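Local coordinates for syndapin (Drosophila melanogaster, PDB 3I2W), which probably takes part in endocytosis and the internalisation of plasma-membrane proteins, binding phospholipids and dimerising through the F-BAR domain described here, at residues Asp19-Lys22 against Leu23-Leu27; Asp81-Met84 against Lys85-Asp88; Met211-Val214 against Phe215-Gln219; Phe228-Glu231 against Ile232-Val236. All coordinates share one frame; numbering follows the deposited sequence.

Interaction 1 (Asp19-Lys22 against Leu23-Leu27)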
loop_
_atom_site.group_PDB
_atom_site.type_symbol
_atom_site.label_atom_id
_atom_site.label_comp_id
_atom_site.label_asym_id
_atom_site.label_seq_id
_atom_site.Cartn_x
_atom_site.Cartn_y
_atom_site.Cartn_z
ATOM N N ASP B 19 -2.784 -28.849 7.762
ATOM C CA ASP B 19 -2.616 -27.499 8.084
ATOM C C ASP B 19 -1.427 -26.947 7.285
ATOM O O ASP B 19 -1.414 -25.770 6.897
ATOM C CB ASP B 19 -2.433 -27.365 9.590
ATOM C CG ASP B 19 -3.760 -27.581 10.381
ATOM O OD1 ASP B 19 -4.874 -27.504 9.785
ATOM O OD2 ASP B 19 -3.708 -27.823 11.617
ATOM N N GLY B 20 -0.433 -27.762 6.989
ATOM C CA GLY B 20 0.687 -27.228 6.258
ATOM C C GLY B 20 0.255 -26.800 4.865
ATOM O O GLY B 20 0.644 -25.737 4.407
ATOM N N TYR B 21 -0.524 -27.643 4.166
ATOM C CA TYR B 21 -1.168 -27.238 2.918
ATOM C C TYR B 21 -1.872 -25.881 3.092
ATOM O O TYR B 21 -1.504 -24.927 2.414
ATOM C CB TYR B 21 -2.120 -28.310 2.394
ATOM C CG TYR B 21 -2.896 -27.979 1.127
ATOM C CD1 TYR B 21 -2.345 -28.172 -0.144
ATOM C CD2 TYR B 21 -4.213 -27.531 1.190
ATOM C CE1 TYR B 21 -3.069 -27.899 -1.329
ATOM C CE2 TYR B 21 -4.938 -27.266 0.040
ATOM C CZ TYR B 21 -4.346 -27.450 -1.227
ATOM O OH TYR B 21 -5.077 -27.171 -2.395
ATOM N N LYS B 22 -2.850 -25.786 3.993
ATOM C CA LYS B 22 -3.576 -24.515 4.253
ATOM C C LYS B 22 -2.694 -23.287 4.414
ATOM O O LYS B 22 -2.966 -22.221 3.836
ATOM C CB LYS B 22 -4.369 -24.641 5.533
ATOM C CG LYS B 22 -5.771 -25.029 5.300
ATOM C CD LYS B 22 -6.315 -25.977 6.380
ATOM C CE LYS B 22 -7.028 -25.265 7.492
ATOM N NZ LYS B 22 -7.981 -26.268 7.907
ATOM N N LEU B 23 -1.650 -23.424 5.237
ATOM C CA LEU B 23 -0.671 -22.348 5.344
ATOM C C LEU B 23 0.033 -22.042 4.017
ATOM O O LEU B 23 0.308 -20.915 3.722
ATOM C CB LEU B 23 0.329 -22.585 6.458
ATOM C CG LEU B 23 -0.213 -22.763 7.884
ATOM C CD1 LEU B 23 0.923 -23.271 8.735
ATOM C CD2 LEU B 23 -0.815 -21.523 8.524
ATOM N N CYS B 24 0.292 -23.003 3.165
ATOM C CA CYS B 24 0.687 -22.567 1.834
ATOM C C CYS B 24 -0.350 -21.694 1.179
ATOM O O CYS B 24 -0.018 -20.650 0.698
ATOM C CB CYS B 24 1.010 -23.726 0.903
ATOM S SG CYS B 24 2.434 -24.657 1.479
ATOM N N ASN B 25 -1.601 -22.095 1.122
ATOM C CA ASN B 25 -2.599 -21.188 0.598
ATOM C C ASN B 25 -2.636 -19.793 1.248
ATOM O O ASN B 25 -2.749 -18.799 0.574
ATOM C CB ASN B 25 -3.965 -21.799 0.717
ATOM C CG ASN B 25 -4.194 -22.858 -0.292
ATOM O OD1 ASN B 25 -3.568 -22.896 -1.343
ATOM N ND2 ASN B 25 -5.091 -23.759 0.025
ATOM N N ASP B 26 -2.529 -19.744 2.561
ATOM C CA ASP B 26 -2.650 -18.496 3.288
ATOM C C ASP B 26 -1.510 -17.575 2.909
ATOM O O ASP B 26 -1.727 -16.382 2.660
ATOM C CB ASP B 26 -2.601 -18.728 4.809
ATOM C CG ASP B 26 -3.910 -19.300 5.401
ATOM O OD1 ASP B 26 -4.928 -19.493 4.710
ATOM O OD2 ASP B 26 -3.906 -19.626 6.614
ATOM N N LEU B 27 -0.295 -18.113 2.889
ATOM C CA LEU B 27 0.850 -17.298 2.582
ATOM C C LEU B 27 0.773 -16.759 1.139
ATOM O O LEU B 27 1.109 -15.592 0.865
ATOM C CB LEU B 27 2.076 -18.119 2.784
ATOM C CG LEU B 27 3.410 -17.418 2.714
ATOM C CD1 LEU B 27 3.613 -16.285 3.701
ATOM C CD2 LEU B 27 4.389 -18.525 3.001
#

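Interaction 2 (Asp81-Met84 against Lys85-Asp88)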
loop_
_atom_site.group_PDB
_atom_site.type_symbol
_atom_site.label_atom_id
_atom_site.label_comp_id
_atom_site.label_asym_id
_atom_site.label_seq_id
_atom_site.Cartn_x
_atom_site.Cartn_y
_atom_site.Cartn_z
ATOM N N ASP B 81 7.071 2.606 -10.964
ATOM C CA ASP B 81 7.740 1.447 -11.475
ATOM C C ASP B 81 8.343 0.601 -10.353
ATOM O O ASP B 81 8.175 -0.658 -10.294
ATOM C CB ASP B 81 8.855 1.862 -12.373
ATOM C CG ASP B 81 8.372 2.523 -13.626
ATOM O OD1 ASP B 81 7.167 2.352 -13.996
ATOM O OD2 ASP B 81 9.228 3.240 -14.225
ATOM N N VAL B 82 9.081 1.255 -9.480
ATOM C CA VAL B 82 9.516 0.553 -8.308
ATOM C C VAL B 82 8.353 -0.275 -7.752
ATOM O O VAL B 82 8.491 -1.475 -7.516
ATOM C CB VAL B 82 10.038 1.529 -7.260
ATOM C CG1 VAL B 82 10.038 0.911 -5.873
ATOM C CG2 VAL B 82 11.386 2.034 -7.694
ATOM N N HIS B 83 7.198 0.333 -7.543
ATOM C CA HIS B 83 6.215 -0.486 -6.879
ATOM C C HIS B 83 5.656 -1.600 -7.770
ATOM O O HIS B 83 5.297 -2.623 -7.235
ATOM C CB HIS B 83 5.147 0.326 -6.160
ATOM C CG HIS B 83 5.628 0.973 -4.900
ATOM N ND1 HIS B 83 6.460 2.074 -4.897
ATOM C CD2 HIS B 83 5.395 0.680 -3.604
ATOM C CE1 HIS B 83 6.749 2.409 -3.655
ATOM N NE2 HIS B 83 6.102 1.580 -2.854
HETATM N N MSE B 84 5.648 -1.447 -9.100
HETATM C CA MSE B 84 5.193 -2.496 -10.010
HETATM C C MSE B 84 6.113 -3.675 -9.989
HETATM O O MSE B 84 5.691 -4.799 -10.185
HETATM C CB MSE B 84 5.127 -2.012 -11.436
HETATM C CG MSE B 84 3.810 -1.322 -11.806
HETATM SE SE MSE B 84 2.108 -2.257 -11.344
HETATM C CE MSE B 84 1.566 -2.899 -13.133
ATOM N N LYS B 85 7.389 -3.403 -9.765
ATOM C CA LYS B 85 8.415 -4.393 -9.775
ATOM C C LYS B 85 8.320 -5.145 -8.474
ATOM O O LYS B 85 8.648 -6.316 -8.428
ATOM C CB LYS B 85 9.775 -3.714 -9.885
ATOM C CG LYS B 85 10.691 -4.351 -10.910
ATOM C CD LYS B 85 12.189 -4.358 -10.473
ATOM C CE LYS B 85 12.528 -5.608 -9.599
ATOM N NZ LYS B 85 13.969 -5.781 -9.211
ATOM N N ILE B 86 7.889 -4.513 -7.398
ATOM C CA ILE B 86 7.672 -5.250 -6.186
ATOM C C ILE B 86 6.444 -6.133 -6.390
ATOM O O ILE B 86 6.435 -7.310 -6.070
ATOM C CB ILE B 86 7.441 -4.340 -5.014
ATOM C CG1 ILE B 86 8.638 -3.439 -4.816
ATOM C CG2 ILE B 86 7.263 -5.132 -3.759
ATOM C CD1 ILE B 86 8.451 -2.532 -3.665
ATOM N N LYS B 87 5.402 -5.590 -6.968
ATOM C CA LYS B 87 4.262 -6.430 -7.327
ATOM C C LYS B 87 4.695 -7.642 -8.160
ATOM O O LYS B 87 4.203 -8.756 -7.991
ATOM C CB LYS B 87 3.257 -5.588 -8.090
ATOM C CG LYS B 87 2.074 -6.360 -8.491
ATOM C CD LYS B 87 2.021 -6.533 -9.977
ATOM C CE LYS B 87 1.125 -7.702 -10.305
ATOM N NZ LYS B 87 0.978 -7.715 -11.789
ATOM N N ASP B 88 5.628 -7.421 -9.071
ATOM C CA ASP B 88 5.970 -8.444 -10.001
ATOM C C ASP B 88 6.917 -9.399 -9.339
ATOM O O ASP B 88 6.767 -10.639 -9.472
ATOM C CB ASP B 88 6.541 -7.863 -11.291
ATOM C CG ASP B 88 5.436 -7.464 -12.320
ATOM O OD1 ASP B 88 4.207 -7.696 -12.143
ATOM O OD2 ASP B 88 5.810 -6.871 -13.348
#

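Interaction 3 (Met211-Val214 against Phe215-Gln219)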
loop_
_atom_site.group_PDB
_atom_site.type_symbol
_atom_site.label_atom_id
_atom_site.label_comp_id
_atom_site.label_asym_id
_atom_site.label_seq_id
_atom_site.Cartn_x
_atom_site.Cartn_y
_atom_site.Cartn_z
HETATM N N MSE B 211 5.242 -45.823 17.822
HETATM C CA MSE B 211 4.737 -44.534 17.601
HETATM C C MSE B 211 5.911 -43.490 17.393
HETATM O O MSE B 211 5.813 -42.603 16.542
HETATM C CB MSE B 211 3.712 -44.169 18.671
HETATM C CG MSE B 211 2.464 -45.061 18.760
HETATM SE SE MSE B 211 1.090 -44.764 17.627
HETATM C CE MSE B 211 1.407 -46.065 16.629
ATOM N N THR B 212 7.041 -43.616 18.094
ATOM C CA THR B 212 8.109 -42.621 18.012
ATOM C C THR B 212 8.640 -42.520 16.604
ATOM O O THR B 212 9.066 -41.492 16.114
ATOM C CB THR B 212 9.165 -43.015 18.947
ATOM O OG1 THR B 212 8.556 -43.110 20.239
ATOM C CG2 THR B 212 10.248 -41.967 19.074
ATOM N N SER B 213 8.517 -43.604 15.907
ATOM C CA SER B 213 9.185 -43.736 14.699
ATOM C C SER B 213 8.324 -43.063 13.671
ATOM O O SER B 213 8.833 -42.411 12.775
ATOM C CB SER B 213 9.317 -45.208 14.456
ATOM O OG SER B 213 9.733 -45.400 13.155
ATOM N N VAL B 214 7.012 -43.236 13.798
ATOM C CA VAL B 214 6.015 -42.621 12.894
ATOM C C VAL B 214 5.965 -41.136 13.147
ATOM O O VAL B 214 5.876 -40.377 12.212
ATOM C CB VAL B 214 4.617 -43.186 13.104
ATOM C CG1 VAL B 214 3.636 -42.477 12.254
ATOM C CG2 VAL B 214 4.600 -44.605 12.705
ATOM N N PHE B 215 6.055 -40.733 14.411
ATOM C CA PHE B 215 5.971 -39.353 14.784
ATOM C C PHE B 215 7.115 -38.588 14.196
ATOM O O PHE B 215 6.969 -37.451 13.798
ATOM C CB PHE B 215 6.086 -39.238 16.276
ATOM C CG PHE B 215 5.967 -37.834 16.791
ATOM C CD1 PHE B 215 4.757 -37.155 16.736
ATOM C CD2 PHE B 215 7.044 -37.210 17.380
ATOM C CE1 PHE B 215 4.639 -35.871 17.222
ATOM C CE2 PHE B 215 6.926 -35.930 17.928
ATOM C CZ PHE B 215 5.742 -35.256 17.834
ATOM N N GLU B 216 8.274 -39.213 14.136
ATOM C CA GLU B 216 9.437 -38.474 13.750
ATOM C C GLU B 216 9.436 -38.300 12.236
ATOM O O GLU B 216 9.979 -37.293 11.730
ATOM C CB GLU B 216 10.717 -39.073 14.332
ATOM C CG GLU B 216 11.015 -38.591 15.774
ATOM C CD GLU B 216 11.180 -37.050 15.917
ATOM O OE1 GLU B 216 11.717 -36.427 14.958
ATOM O OE2 GLU B 216 10.781 -36.454 16.982
ATOM N N LYS B 217 8.803 -39.225 11.518
ATOM C CA LYS B 217 8.583 -39.038 10.110
ATOM C C LYS B 217 7.844 -37.708 9.872
ATOM O O LYS B 217 8.105 -36.976 8.872
ATOM C CB LYS B 217 7.751 -40.172 9.532
ATOM C CG LYS B 217 8.542 -41.391 9.049
ATOM C CD LYS B 217 7.663 -42.679 8.911
ATOM C CE LYS B 217 8.425 -43.948 8.310
ATOM N NZ LYS B 217 9.522 -44.301 9.292
ATOM N N CYS B 218 6.938 -37.410 10.802
ATOM C CA CYS B 218 6.093 -36.281 10.709
ATOM C C CYS B 218 6.876 -35.064 11.055
ATOM O O CYS B 218 6.881 -34.116 10.304
ATOM C CB CYS B 218 4.913 -36.445 11.626
ATOM S SG CYS B 218 3.769 -37.691 10.953
ATOM N N GLN B 219 7.529 -35.069 12.198
ATOM C CA GLN B 219 8.433 -34.001 12.541
ATOM C C GLN B 219 9.398 -33.696 11.385
ATOM O O GLN B 219 9.661 -32.562 11.088
ATOM C CB GLN B 219 9.209 -34.331 13.817
ATOM C CG GLN B 219 8.333 -34.562 14.988
ATOM C CD GLN B 219 7.870 -33.317 15.653
ATOM O OE1 GLN B 219 8.453 -32.882 16.651
ATOM N NE2 GLN B 219 6.823 -32.701 15.113
HETATM O O HOH W 1 10.996 -42.438 11.187
#

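Interaction 4 (Phe228-Glu231 against Ile232-Val236)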
loop_
_atom_site.group_PDB
_atom_site.type_symbol
_atom_site.label_atom_id
_atom_site.label_comp_id
_atom_site.label_asym_id
_atom_site.label_seq_id
_atom_site.Cartn_x
_atom_site.Cartn_y
_atom_site.Cartn_z
ATOM N N PHE B 228 11.484 -24.024 4.775
ATOM C CA PHE B 228 11.010 -23.391 3.588
ATOM C C PHE B 228 10.319 -22.080 3.912
ATOM O O PHE B 228 10.678 -21.056 3.344
ATOM C CB PHE B 228 10.058 -24.334 2.920
ATOM C CG PHE B 228 9.488 -23.817 1.681
ATOM C CD1 PHE B 228 10.271 -23.635 0.581
ATOM C CD2 PHE B 228 8.150 -23.515 1.600
ATOM C CE1 PHE B 228 9.720 -23.157 -0.590
ATOM C CE2 PHE B 228 7.599 -23.052 0.452
ATOM C CZ PHE B 228 8.383 -22.864 -0.642
ATOM N N PHE B 229 9.357 -22.093 4.827
ATOM C CA PHE B 229 8.647 -20.856 5.121
ATOM C C PHE B 229 9.588 -19.772 5.601
ATOM O O PHE B 229 9.403 -18.613 5.266
ATOM C CB PHE B 229 7.495 -21.068 6.119
ATOM C CG PHE B 229 6.199 -21.532 5.477
ATOM C CD1 PHE B 229 5.015 -20.951 5.822
ATOM C CD2 PHE B 229 6.175 -22.561 4.544
ATOM C CE1 PHE B 229 3.836 -21.381 5.235
ATOM C CE2 PHE B 229 5.010 -22.996 3.965
ATOM C CZ PHE B 229 3.854 -22.444 4.313
ATOM N N LYS B 230 10.618 -20.140 6.356
ATOM C CA LYS B 230 11.585 -19.157 6.798
ATOM C C LYS B 230 12.289 -18.475 5.589
ATOM O O LYS B 230 12.537 -17.256 5.592
ATOM C CB LYS B 230 12.582 -19.790 7.744
ATOM C CG LYS B 230 13.240 -18.760 8.593
ATOM C CD LYS B 230 14.631 -19.204 9.005
ATOM C CE LYS B 230 15.285 -18.139 9.881
ATOM N NZ LYS B 230 15.550 -18.576 11.250
ATOM N N GLU B 231 12.550 -19.252 4.540
ATOM C CA GLU B 231 13.287 -18.753 3.441
ATOM C C GLU B 231 12.491 -17.793 2.625
ATOM O O GLU B 231 13.018 -16.794 2.160
ATOM C CB GLU B 231 13.694 -19.907 2.514
ATOM C CG GLU B 231 14.835 -20.849 3.118
ATOM C CD GLU B 231 15.871 -20.003 4.032
ATOM O OE1 GLU B 231 16.518 -19.039 3.395
ATOM O OE2 GLU B 231 15.992 -20.306 5.345
ATOM N N ILE B 232 11.246 -18.162 2.366
ATOM C CA ILE B 232 10.312 -17.392 1.574
ATOM C C ILE B 232 10.088 -16.073 2.310
ATOM O O ILE B 232 10.207 -15.014 1.730
ATOM C CB ILE B 232 9.004 -18.158 1.471
ATOM C CG1 ILE B 232 9.128 -19.336 0.530
ATOM C CG2 ILE B 232 7.865 -17.286 1.096
ATOM C CD1 ILE B 232 9.446 -18.970 -0.838
ATOM N N LEU B 233 9.818 -16.126 3.601
ATOM C CA LEU B 233 9.835 -14.899 4.345
ATOM C C LEU B 233 11.046 -13.986 4.048
ATOM O O LEU B 233 10.837 -12.813 3.792
ATOM C CB LEU B 233 9.624 -15.130 5.835
ATOM C CG LEU B 233 8.223 -15.592 6.220
ATOM C CD1 LEU B 233 8.045 -15.580 7.693
ATOM C CD2 LEU B 233 7.190 -14.723 5.608
ATOM N N PHE B 234 12.277 -14.473 4.053
ATOM C CA PHE B 234 13.407 -13.649 3.615
ATOM C C PHE B 234 13.258 -13.213 2.176
ATOM O O PHE B 234 13.600 -12.080 1.811
ATOM C CB PHE B 234 14.724 -14.404 3.684
ATOM C CG PHE B 234 15.311 -14.549 5.088
ATOM C CD1 PHE B 234 15.608 -13.451 5.870
ATOM C CD2 PHE B 234 15.628 -15.789 5.585
ATOM C CE1 PHE B 234 16.167 -13.587 7.136
ATOM C CE2 PHE B 234 16.203 -15.923 6.857
ATOM C CZ PHE B 234 16.463 -14.819 7.624
ATOM N N ASN B 235 12.769 -14.093 1.325
ATOM C CA ASN B 235 12.623 -13.729 -0.054
ATOM C C ASN B 235 11.639 -12.580 -0.147
ATOM O O ASN B 235 11.856 -11.671 -0.903
ATOM C CB ASN B 235 12.108 -14.905 -0.845
ATOM C CG ASN B 235 13.166 -15.972 -1.087
ATOM O OD1 ASN B 235 12.891 -16.985 -1.691
ATOM N ND2 ASN B 235 14.350 -15.753 -0.625
ATOM N N VAL B 236 10.565 -12.617 0.633
ATOM C CA VAL B 236 9.595 -11.553 0.676
ATOM C C VAL B 236 10.329 -10.286 1.058
ATOM O O VAL B 236 10.293 -9.265 0.313
ATOM C CB VAL B 236 8.525 -11.786 1.730
ATOM C CG1 VAL B 236 7.623 -10.609 1.777
ATOM C CG2 VAL B 236 7.683 -12.956 1.380
#

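Interaction 1 (Asp19-Lys22 against Leu23-Leu27)
The side-chain amide of Asn25 meets the phenol ring of Tyr21 one helical turn earlier at a slant, ND2 lying 3.5 Å from CE2, with the two planes 73° apart. His108 also meets this ring, its plane steeply inclined to the phenol. A chi1 of 178° places CG of Tyr21 on the far side of CB from the backbone N, and from there the ring presents CE2 to the amide nitrogen. A hydrogen bond from Gln102 of helix 63-105 to OD1 orients the amide of Asn25, while ND2 merely lies in contact with the ring. An alanine in place of Tyr21 is likely to leave ND2 of Asn25 without its aromatic neighbour and open a gap beside His108.

Beneath the side chains run the i to i+4 bonds of helix 11-58, among them Leu23 N to Asp19 O at 2.9 Å, almost straight at 176°, and Asp26 N to Lys22 O at 2.8 Å. Leu23 and Cys24 suit the inner side, where both lean on Phe229 of helix 169-240, and Leu23 also packs on Glu61 of the second subunit. Lys22 NZ makes a long salt bridge, 3.8 Å, to OD1 of Asp19; OD2 of the same carboxylate pairs with Lys15. The chemistry is therefore split: apolar groups face helix 169-240 and the second subunit, the amide is tied to helix 63-105, and a looser charge pair lies at Lys22.

Interaction 2 (Asp81-Met84 against Lys85-Asp88)
Lys85 N to Asp81 O (2.9 Å), Ile86 N to Val82 O (3.1 Å) and Lys87 N to His83 O (3.0 Å) carry the regular i to i+4 bonding of helix 63-105, continued by Asp88 N to Met84 O. The apolar contacts follow the same spacing. Ile86 has CG1 anti to the carbonyl carbon (chi1 -60°), with CD1 continuing the extended chain to lie 4.4 Å from both Val82 CG1 and His83 CD2. A branched aliphatic chain suits this buried place, giving CD1 loose apolar contact with both neighbours while the residue packs on Glu38. His83 has its own ties: ND1 bonds to Ile79 O, and its ring packs edge-to-face with Tyr41, while Tyr41 of the second subunit meets it at about a right angle, bringing it to the dimer interface.

Selenomethionine Met84 bends over the turn, SE lying 4.5 Å from Lys87 CD, and rests on Lys39 and Arg46 of helix 11-58. Lys87 NZ reaches Asp88 OD1 at 3.2 Å in a salt bridge whose hydrogen bond is weak, and Asp81 pairs with Arg46. The aspartate beside Lys87 probably eases the repulsion from the nearby ammonium of Lys39. Charged groups thus gather where the helix meets Arg46 and Lys39, and aromatic and aliphatic ones at the buried side.

Interaction 3 (Met211-Val214 against Phe215-Gln219)
Phe215 donates its backbone N to Met211 O at 2.8 Å, the shortest and straightest of the four bonds across the segments, and rests CB against that same carbonyl. Its ring then leaves the turn, CG anti to the backbone N (chi1 -178°), for Thr13 of helix 11-58 and Gly276 of the second subunit, a fitting place for a large apolar group. Glu216 follows with N to Thr212 O at 3.1 Å, the donor standing 37° above the carbonyl plane; its aliphatic CB and CG lie close to that oxygen, and the carboxylate heads away on an exposed side. These turns belong to helix 169-240, one of the long helices of the F-BAR domain, whose two copies pair into an elongated dimer.

At Lys217 the backbone bond to Ser213 O weakens to 3.4 Å, and a water takes up part of that carbonyl's capacity: it donates to Ser213 O at 2.7 Å and accepts from Lys217 NZ at 3.0 Å. The lysine is extended until its last bond, where chi4 of 63° turns the ammonium back towards the serine, whose OG is 4.0 Å away. Cys218 N makes another weak bond, to Val214 O, and SG sits 3.6 Å from that oxygen. Cys218 also packs on Leu119 of helix 114-159, where Val214 meets Phe123.

Interaction 4 (Phe228-Glu231 against Ile232-Val236)
Four i to i+4 bonds join the two segments of helix 169-240, from Ile232 N to Phe228 O (3.1 Å, 166°) through to Asn235 N to Glu231 O (2.8 Å). Above this regular backbone Ile232 sets CG1 over one face of the Phe228 ring, 4.0 Å from the centroid and displaced towards the rim, in a CH-pi contact. The phenyl ring can receive it because a chi1 of -180° sets the ring beside its own carbonyl carbon, on the way to the next turn. CE2 of the next residue, Phe229, lies at the edge of that ring.

On the side turned to the second subunit Phe234 meets the stem of Lys230, which runs beside it in the same direction, CE 3.9 Å from CE2 of the ring. The lysine's aliphatic methylenes suit an aromatic neighbour, while its NZ passes on to bond Ala262 O of the second subunit. Glu231 OE1 comes 4.0 Å from Phe234 CD2. Replacing Phe234 by a serine would probably take away the ring carbons beside Lys230 CE and the packing on Ile259 of the second subunit, leaving the lysine's methylenes less confined.

Inward, Ile232 packs on Val94, Gln97 and Ile98 of helix 63-105, Asn235 bonds to Gln97, and Phe228 stacks on Trp101. Phe229 faces helix 11-58, so this stretch is wedged between two helices of its own chain and the partner subunit.

How the interactions relate
Interactions 1 and 4 are direct neighbours: Phe229 CE1 lies 3.7 Å from Leu27 CD2, so helices 11-58 and 169-240 are joined there by apolar side chains. Interaction 3 shares helix 169-240 with interaction 4 but lies about 26 Å away between centres, with water joining serine to lysine. Interaction 2, on helix 63-105, stands apart from interaction 3 by about 43 Å between centres. All four mix buried and exposed residues and reach the second subunit, interactions 2 and 3 being the more exposed and 1 and 4 the less. Aromatic packing dominates interaction 4 and an amide beside a ring marks interaction 1; both 1 and 2 carry salt bridges, but interaction 2 ties its charge to helix 11-58 through Arg46.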